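Local coordinates for beta-carbonic anhydrase (Methanothermobacter thermautotrophicus, PDB 1G5C), which catalyses the reversible hydration of carbon dioxide to bicarbonate as a zinc-dependent, beta-class (cab-type) carbonic anhydrase, at residues Leu27-Cys32 with Leu45-Gly50; Lys53-Ala58 with Asp64-Ser69. All blocks are in the same frame, centred on the assembly; numbering follows the deposited sequence.

Interaction 1 of 2, residues Leu27-Cys32 with Leu45-Gly50; sequences LCIITC and LGIGRG. With ZN (zinc ion), chain G.
Both chi angles of Ile29 lie near -60° (chi1 -54°, chi2 -71°), which swings CG1 to the side of the backbone N and folds the chain back, so that CD1 is the atom held out to Leu45 and Ile47. These two answer with extended ends: Ile47 reaches out along an extended CG1 branch, and Leu45 likewise sends a methyl forward. The three side chains meet tip to tip, as methyl groups. Ile29 CD1 lies 4.0 Å from Leu45 CD1 and 4.1 Å from Ile47 CD1, ordinary van der Waals distances, and no hydrogen bond links the two segments. The backbones stay well apart, the nearest CA atoms being those of Ile29 and Leu45 at 10.0 Å, so long branched side chains are suited to spanning the gap. Ile29 also packs on Ile83 and Val85 of the neighbouring strand 81-87, which places the contact on the sheet. Between the two aliphatic residues Gly46 takes a positive phi and closes helix 40-45 with a Schellman motif. That turn lets Leu45 and Ile47 both point at strand 27-32, and glycine tolerates it readily. Beyond it, Arg49 leaves toward the second subunit, where its NE and NH2 donate to the backbone O atoms of Arg36 and Ile158 of that subunit. At the far end of the strand the chemistry changes. Cys32 SG binds the zinc ion at 2.4 Å; a water sits 2.0 Å from the metal, and His87 and Cys90 complete the site. Between these segments only van der Waals contact acts, through methyl groups that impose no direction, whereas the end of the strand is held by a directional sulfur-metal bond, for which a soft sulfur donor suits zinc.

Interaction 2 of 2, residues Lys53-Ala58 with Asp64-Ser69; sequences KVIKNA and DGVIRS
Strand 53-57 and the opening segment 64-69 of helix 64-77 run almost exactly antiparallel, at 175°, with axes 9.5 Å apart and Ile55 and Val66 closest in the backbone. Ile55 meets two of the helix residues, Val66 and Ser69. Its CG1 branch, extended at chi2 168°, lays CD1 against Ser69 CB at 3.6 Å, while its other branch, CG2, meets Val66 CG2 at 4.1 Å as the two side chains pass aslant. A beta-branched residue suits this place because it favours strand geometry and offers a separate methyl to each helical partner. Were Ile55 replaced by an alanine, CG1, CG2 and CD1 would go, which would probably leave a gap between strand and helix and Ser69 CB and Val66 CG2 short of a methyl partner. Small Ser69 lets the isoleucine come close with its CB, and its OG turns to a different task, a hydrogen bond with Ala58 N of the second subunit. Asn57 meets Val66 at about a right angle: its ND2 lies 3.4 Å from Val66 CG2, a packing contact, while the same nitrogen donates to Ile61 O in the connecting loop. Together with a further bond at OD1, that would hold the amide's rotation. Strand, loop and helix thus form the opening half of a beta-alpha-beta crossover, the right-handed unit from which the parallel part of the beta-carbonic anhydrase sheet is built.

Interaction 1 closes before interaction 2 opens, and their centres lie 13 Å apart. They share one sheet: strands 27-32 and 53-57 are parallel neighbours, joined by probable hydrogen bonds from Ile29 N to Lys53 O and from Ile55 N to Ile29 O, each 2.8 Å. Ile29 thus belongs to interaction 1 through its side chain and reaches interaction 2 through its backbone. The loop after helix 40-45 and helix 64-77 pack on opposite faces of the sheet, Ile29 serving one face, Cys28 and Ile30 the other. Both contacts lie beside the second subunit, and strand 27-32, which carries the zinc ligand Cys32, is one strand in from strand 53-57 at the interface.

Interaction 1 of 2, residues Leu27-Cys32 with Leu45-Gly50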
ATOM      1  N   LEU A  27     -11.270   8.817   3.624  1.00 20.15           N
ATOM      2  CA  LEU A  27     -10.092   8.449   4.413  1.00 19.13           C
ATOM      3  C   LEU A  27      -8.942   7.684   3.749  1.00 18.25           C
ATOM      4  O   LEU A  27      -9.150   6.786   2.920  1.00 13.32           O
ATOM      5  CB  LEU A  27     -10.569   7.565   5.569  1.00 26.32           C
ATOM      6  CG  LEU A  27     -10.626   7.923   7.042  1.00 33.09           C
ATOM      7  CD1 LEU A  27     -11.834   7.251   7.696  1.00 35.22           C
ATOM      8  CD2 LEU A  27      -9.352   7.450   7.705  1.00 38.79           C
ATOM      9  N   CYS A  28      -7.722   8.014   4.157  1.00 13.69           N
ATOM     10  CA  CYS A  28      -6.551   7.280   3.686  1.00 14.42           C
ATOM     11  C   CYS A  28      -5.750   6.974   4.938  1.00 15.65           C
ATOM     12  O   CYS A  28      -5.424   7.885   5.716  1.00 17.40           O
ATOM     13  CB  CYS A  28      -5.681   8.091   2.734  1.00 18.33           C
ATOM     14  SG  CYS A  28      -4.167   7.156   2.309  1.00 20.66           S
ATOM     15  N   ILE A  29      -5.451   5.694   5.147  1.00 13.22           N
ATOM     16  CA  ILE A  29      -4.685   5.259   6.309  1.00 13.18           C
ATOM     17  C   ILE A  29      -3.286   4.849   5.838  1.00 13.29           C
ATOM     18  O   ILE A  29      -3.130   4.123   4.839  1.00 12.29           O
ATOM     19  CB  ILE A  29      -5.324   4.007   7.000  1.00 13.31           C
ATOM     20  CG1 ILE A  29      -6.801   4.242   7.345  1.00 14.35           C
ATOM     21  CG2 ILE A  29      -4.538   3.653   8.250  1.00 15.19           C
ATOM     22  CD1 ILE A  29      -7.039   5.217   8.483  1.00 11.67           C
ATOM     23  N   ILE A  30      -2.267   5.315   6.547  1.00 12.87           N
ATOM     24  CA  ILE A  30      -0.893   4.943   6.235  1.00 10.58           C
ATOM     25  C   ILE A  30      -0.381   4.180   7.468  1.00 13.41           C
ATOM     26  O   ILE A  30      -0.390   4.711   8.585  1.00 10.50           O
ATOM     27  CB  ILE A  30      -0.009   6.191   5.981  1.00 14.57           C
ATOM     28  CG1 ILE A  30      -0.477   6.900   4.705  1.00 16.31           C
ATOM     29  CG2 ILE A  30       1.449   5.778   5.824  1.00 15.46           C
ATOM     30  CD1 ILE A  30       0.128   8.279   4.476  1.00 17.08           C
ATOM     31  N   THR A  31       0.037   2.933   7.276  1.00 10.89           N
ATOM     32  CA  THR A  31       0.529   2.155   8.400  1.00 13.29           C
ATOM     33  C   THR A  31       1.626   1.162   8.007  1.00 13.60           C
ATOM     34  O   THR A  31       2.185   1.237   6.897  1.00 13.58           O
ATOM     35  CB  THR A  31      -0.656   1.451   9.139  1.00 16.15           C
ATOM     36  OG1 THR A  31      -0.190   0.913  10.394  1.00 13.89           O
ATOM     37  CG2 THR A  31      -1.280   0.334   8.256  1.00 14.87           C
ATOM     38  N   CYS A  32       1.953   0.246   8.912  1.00 11.67           N
ATOM     39  CA  CYS A  32       3.037  -0.699   8.675  1.00 11.91           C
ATOM     40  C   CYS A  32       2.573  -2.037   8.105  1.00 10.97           C
ATOM     41  O   CYS A  32       1.391  -2.380   8.187  1.00 10.21           O
ATOM     42  CB  CYS A  32       3.823  -0.919   9.988  1.00 10.98           C
ATOM     43  SG  CYS A  32       5.312  -1.959   9.830  1.00 14.31           S
ATOM     44  N   LEU A  45     -10.059   0.730  14.456  1.00 16.08           N
ATOM     45  CA  LEU A  45     -10.458   2.001  13.847  1.00 17.84           C
ATOM     46  C   LEU A  45     -11.931   2.036  13.475  1.00 18.38           C
ATOM     47  O   LEU A  45     -12.422   3.063  13.002  1.00 19.57           O
ATOM     48  CB  LEU A  45      -9.636   2.279  12.572  1.00 16.52           C
ATOM     49  CG  LEU A  45      -8.118   2.462  12.723  1.00 19.13           C
ATOM     50  CD1 LEU A  45      -7.483   2.407  11.349  1.00 19.36           C
ATOM     51  CD2 LEU A  45      -7.790   3.775  13.423  1.00 18.90           C
ATOM     52  N   GLY A  46     -12.630   0.916  13.661  1.00 17.22           N
ATOM     53  CA  GLY A  46     -14.041   0.862  13.318  1.00 17.58           C
ATOM     54  C   GLY A  46     -14.206   0.921  11.812  1.00 19.65           C
ATOM     55  O   GLY A  46     -15.177   1.453  11.297  1.00 22.79           O
ATOM     56  N   ILE A  47     -13.248   0.356  11.096  1.00 18.68           N
ATOM     57  CA  ILE A  47     -13.268   0.377   9.645  1.00 21.43           C
ATOM     58  C   ILE A  47     -13.634  -0.961   8.997  1.00 20.97           C
ATOM     59  O   ILE A  47     -13.402  -2.025   9.565  1.00 22.45           O
ATOM     60  CB  ILE A  47     -11.902   0.874   9.145  1.00 24.56           C
ATOM     61  CG1 ILE A  47     -11.806   2.378   9.432  1.00 25.09           C
ATOM     62  CG2 ILE A  47     -11.710   0.552   7.672  1.00 30.49           C
ATOM     63  CD1 ILE A  47     -10.506   3.027   9.003  1.00 26.84           C
ATOM     64  N   GLY A  48     -14.263  -0.887   7.831  1.00 17.43           N
ATOM     65  CA  GLY A  48     -14.641  -2.087   7.111  1.00 17.27           C
ATOM     66  C   GLY A  48     -14.398  -1.901   5.625  1.00 18.52           C
ATOM     67  O   GLY A  48     -13.804  -0.906   5.192  1.00 12.88           O
ATOM     68  N   ARG A  49     -14.882  -2.851   4.838  1.00 16.49           N
ATOM     69  CA  ARG A  49     -14.700  -2.817   3.405  1.00 18.07           C
ATOM     70  C   ARG A  49     -15.285  -1.553   2.788  1.00 17.91           C
ATOM     71  O   ARG A  49     -16.427  -1.199   3.049  1.00 15.83           O
ATOM     72  CB  ARG A  49     -15.337  -4.064   2.783  1.00 19.13           C
ATOM     73  CG  ARG A  49     -15.186  -4.155   1.285  1.00 19.99           C
ATOM     74  CD  ARG A  49     -15.540  -5.564   0.779  1.00 23.66           C
ATOM     75  NE  ARG A  49     -15.336  -5.671  -0.660  1.00 24.59           N
ATOM     76  CZ  ARG A  49     -16.242  -5.344  -1.574  1.00 29.13           C
ATOM     77  NH1 ARG A  49     -17.432  -4.892  -1.196  1.00 29.86           N
ATOM     78  NH2 ARG A  49     -15.959  -5.467  -2.868  1.00 27.66           N
ATOM     79  N   GLY A  50     -14.479  -0.881   1.972  1.00 17.03           N
ATOM     80  CA  GLY A  50     -14.902   0.339   1.313  1.00 13.12           C
ATOM     81  C   GLY A  50     -14.739   1.600   2.154  1.00 15.98           C
ATOM     82  O   GLY A  50     -14.941   2.705   1.635  1.00 13.14           O
TER
HETATM   83 ZN    ZN G1001       5.973  -2.083  12.144  1.00 17.03          ZN
HETATM   84  O   HOH W   1       6.557  -3.969  12.616  1.00 15.71           O

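Interaction 2 of 2, residues Lys53-Ala58 with Asp64-Ser69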
ATOM      1  N   LYS A  53      -8.795   3.966   2.068  1.00 14.93           N
ATOM      2  CA  LYS A  53      -7.748   3.549   1.144  1.00 15.54           C
ATOM      3  C   LYS A  53      -6.603   3.244   2.103  1.00 17.78           C
ATOM      4  O   LYS A  53      -6.378   4.006   3.058  1.00 16.09           O
ATOM      5  CB  LYS A  53      -7.367   4.696   0.200  1.00 17.41           C
ATOM      6  CG  LYS A  53      -8.328   4.913  -0.968  1.00 21.72           C
ATOM      7  CD  LYS A  53      -9.711   5.322  -0.491  1.00 26.22           C
ATOM      8  CE  LYS A  53     -10.622   5.648  -1.655  1.00 25.57           C
ATOM      9  NZ  LYS A  53     -12.031   5.796  -1.236  1.00 26.43           N
ATOM     10  N   VAL A  54      -5.872   2.157   1.869  1.00 15.20           N
ATOM     11  CA  VAL A  54      -4.819   1.787   2.816  1.00 13.28           C
ATOM     12  C   VAL A  54      -3.433   1.615   2.197  1.00 13.16           C
ATOM     13  O   VAL A  54      -3.246   0.830   1.268  1.00 10.36           O
ATOM     14  CB  VAL A  54      -5.210   0.470   3.573  1.00 17.81           C
ATOM     15  CG1 VAL A  54      -4.178   0.135   4.662  1.00  9.91           C
ATOM     16  CG2 VAL A  54      -6.580   0.625   4.210  1.00 15.08           C
ATOM     17  N   ILE A  55      -2.464   2.360   2.725  1.00 12.03           N
ATOM     18  CA  ILE A  55      -1.081   2.281   2.260  1.00  8.95           C
ATOM     19  C   ILE A  55      -0.262   1.612   3.358  1.00 10.97           C
ATOM     20  O   ILE A  55      -0.426   1.929   4.541  1.00 11.39           O
ATOM     21  CB  ILE A  55      -0.525   3.690   1.989  1.00 10.39           C
ATOM     22  CG1 ILE A  55      -1.365   4.361   0.897  1.00 10.76           C
ATOM     23  CG2 ILE A  55       0.955   3.614   1.573  1.00 10.18           C
ATOM     24  CD1 ILE A  55      -1.106   5.876   0.726  1.00  9.38           C
ATOM     25  N   LYS A  56       0.618   0.685   2.986  1.00 10.01           N
ATOM     26  CA  LYS A  56       1.441  -0.016   3.973  1.00 12.44           C
ATOM     27  C   LYS A  56       2.840  -0.309   3.450  1.00 14.03           C
ATOM     28  O   LYS A  56       3.012  -0.745   2.310  1.00 10.17           O
ATOM     29  CB  LYS A  56       0.811  -1.373   4.373  1.00 10.62           C
ATOM     30  CG  LYS A  56      -0.523  -1.309   5.119  1.00 14.61           C
ATOM     31  CD  LYS A  56      -1.008  -2.734   5.499  1.00  7.77           C
ATOM     32  CE  LYS A  56      -2.270  -2.722   6.349  1.00 12.17           C
ATOM     33  NZ  LYS A  56      -2.534  -4.094   6.936  1.00 14.13           N
ATOM     34  N   ASN A  57       3.843  -0.058   4.286  1.00 13.49           N
ATOM     35  CA  ASN A  57       5.220  -0.359   3.920  1.00 15.39           C
ATOM     36  C   ASN A  57       5.939  -0.701   5.223  1.00 16.97           C
ATOM     37  O   ASN A  57       5.306  -0.752   6.280  1.00 17.04           O
ATOM     38  CB  ASN A  57       5.882   0.824   3.193  1.00 13.98           C
ATOM     39  CG  ASN A  57       6.069   2.063   4.090  1.00 19.14           C
ATOM     40  OD1 ASN A  57       5.872   2.027   5.309  1.00 16.52           O
ATOM     41  ND2 ASN A  57       6.470   3.163   3.472  1.00 13.51           N
ATOM     42  N   ALA A  58       7.244  -0.952   5.169  1.00 15.97           N
ATOM     43  CA  ALA A  58       7.955  -1.322   6.388  1.00 16.71           C
ATOM     44  C   ALA A  58       8.172  -0.131   7.328  1.00 17.29           C
ATOM     45  O   ALA A  58       8.942   0.777   7.011  1.00 15.73           O
ATOM     46  CB  ALA A  58       9.308  -1.970   6.031  1.00 18.65           C
ATOM     47  N   ASP A  64       8.768   8.884  -0.934  1.00 26.65           N
ATOM     48  CA  ASP A  64       8.171   9.335  -2.193  1.00 26.84           C
ATOM     49  C   ASP A  64       7.014   8.466  -2.672  1.00 24.48           C
ATOM     50  O   ASP A  64       6.019   8.983  -3.196  1.00 21.78           O
ATOM     51  CB  ASP A  64       9.226   9.392  -3.299  1.00 33.53           C
ATOM     52  CG  ASP A  64      10.377  10.318  -2.960  1.00 40.80           C
ATOM     53  OD1 ASP A  64      10.117  11.473  -2.552  1.00 45.05           O
ATOM     54  OD2 ASP A  64      11.544   9.893  -3.108  1.00 46.45           O
ATOM     55  N   GLY A  65       7.163   7.150  -2.525  1.00 19.33           N
ATOM     56  CA  GLY A  65       6.121   6.229  -2.952  1.00 21.24           C
ATOM     57  C   GLY A  65       4.830   6.434  -2.175  1.00 19.69           C
ATOM     58  O   GLY A  65       3.741   6.389  -2.738  1.00 22.08           O
ATOM     59  N   VAL A  66       4.951   6.653  -0.870  1.00 17.68           N
ATOM     60  CA  VAL A  66       3.783   6.875  -0.043  1.00 17.36           C
ATOM     61  C   VAL A  66       3.084   8.176  -0.435  1.00 18.13           C
ATOM     62  O   VAL A  66       1.851   8.220  -0.571  1.00 13.25           O
ATOM     63  CB  VAL A  66       4.184   6.914   1.454  1.00 19.15           C
ATOM     64  CG1 VAL A  66       3.034   7.448   2.305  1.00 19.25           C
ATOM     65  CG2 VAL A  66       4.563   5.516   1.902  1.00 18.66           C
ATOM     66  N   ILE A  67       3.874   9.236  -0.627  1.00 13.92           N
ATOM     67  CA  ILE A  67       3.307  10.521  -0.996  1.00 16.01           C
ATOM     68  C   ILE A  67       2.554  10.420  -2.325  1.00 15.71           C
ATOM     69  O   ILE A  67       1.451  10.938  -2.460  1.00 15.11           O
ATOM     70  CB  ILE A  67       4.419  11.604  -1.074  1.00 18.71           C
ATOM     71  CG1 ILE A  67       4.948  11.881   0.342  1.00 19.34           C
ATOM     72  CG2 ILE A  67       3.871  12.883  -1.701  1.00 16.25           C
ATOM     73  CD1 ILE A  67       6.246  12.699   0.382  1.00 25.39           C
ATOM     74  N   ARG A  68       3.141   9.731  -3.296  1.00 15.67           N
ATOM     75  CA  ARG A  68       2.496   9.563  -4.588  1.00 19.25           C
ATOM     76  C   ARG A  68       1.178   8.778  -4.498  1.00 17.04           C
ATOM     77  O   ARG A  68       0.208   9.097  -5.197  1.00 18.91           O
ATOM     78  CB  ARG A  68       3.481   8.893  -5.562  1.00 24.59           C
ATOM     79  CG  ARG A  68       4.316   9.915  -6.373  1.00 32.88           C
ATOM     80  CD  ARG A  68       5.787   9.529  -6.483  1.00 38.04           C
ATOM     81  NE  ARG A  68       5.973   8.088  -6.631  1.00 40.85           N
ATOM     82  CZ  ARG A  68       7.137   7.463  -6.475  1.00 40.10           C
ATOM     83  N   SER A  69       1.134   7.759  -3.643  1.00 15.00           N
ATOM     84  CA  SER A  69      -0.079   6.968  -3.476  1.00 13.50           C
ATOM     85  C   SER A  69      -1.130   7.805  -2.761  1.00 12.93           C
ATOM     86  O   SER A  69      -2.316   7.764  -3.099  1.00 12.96           O
ATOM     87  CB  SER A  69       0.212   5.692  -2.670  1.00 14.84           C
ATOM     88  OG  SER A  69       0.768   4.680  -3.500  1.00 16.08           O
TER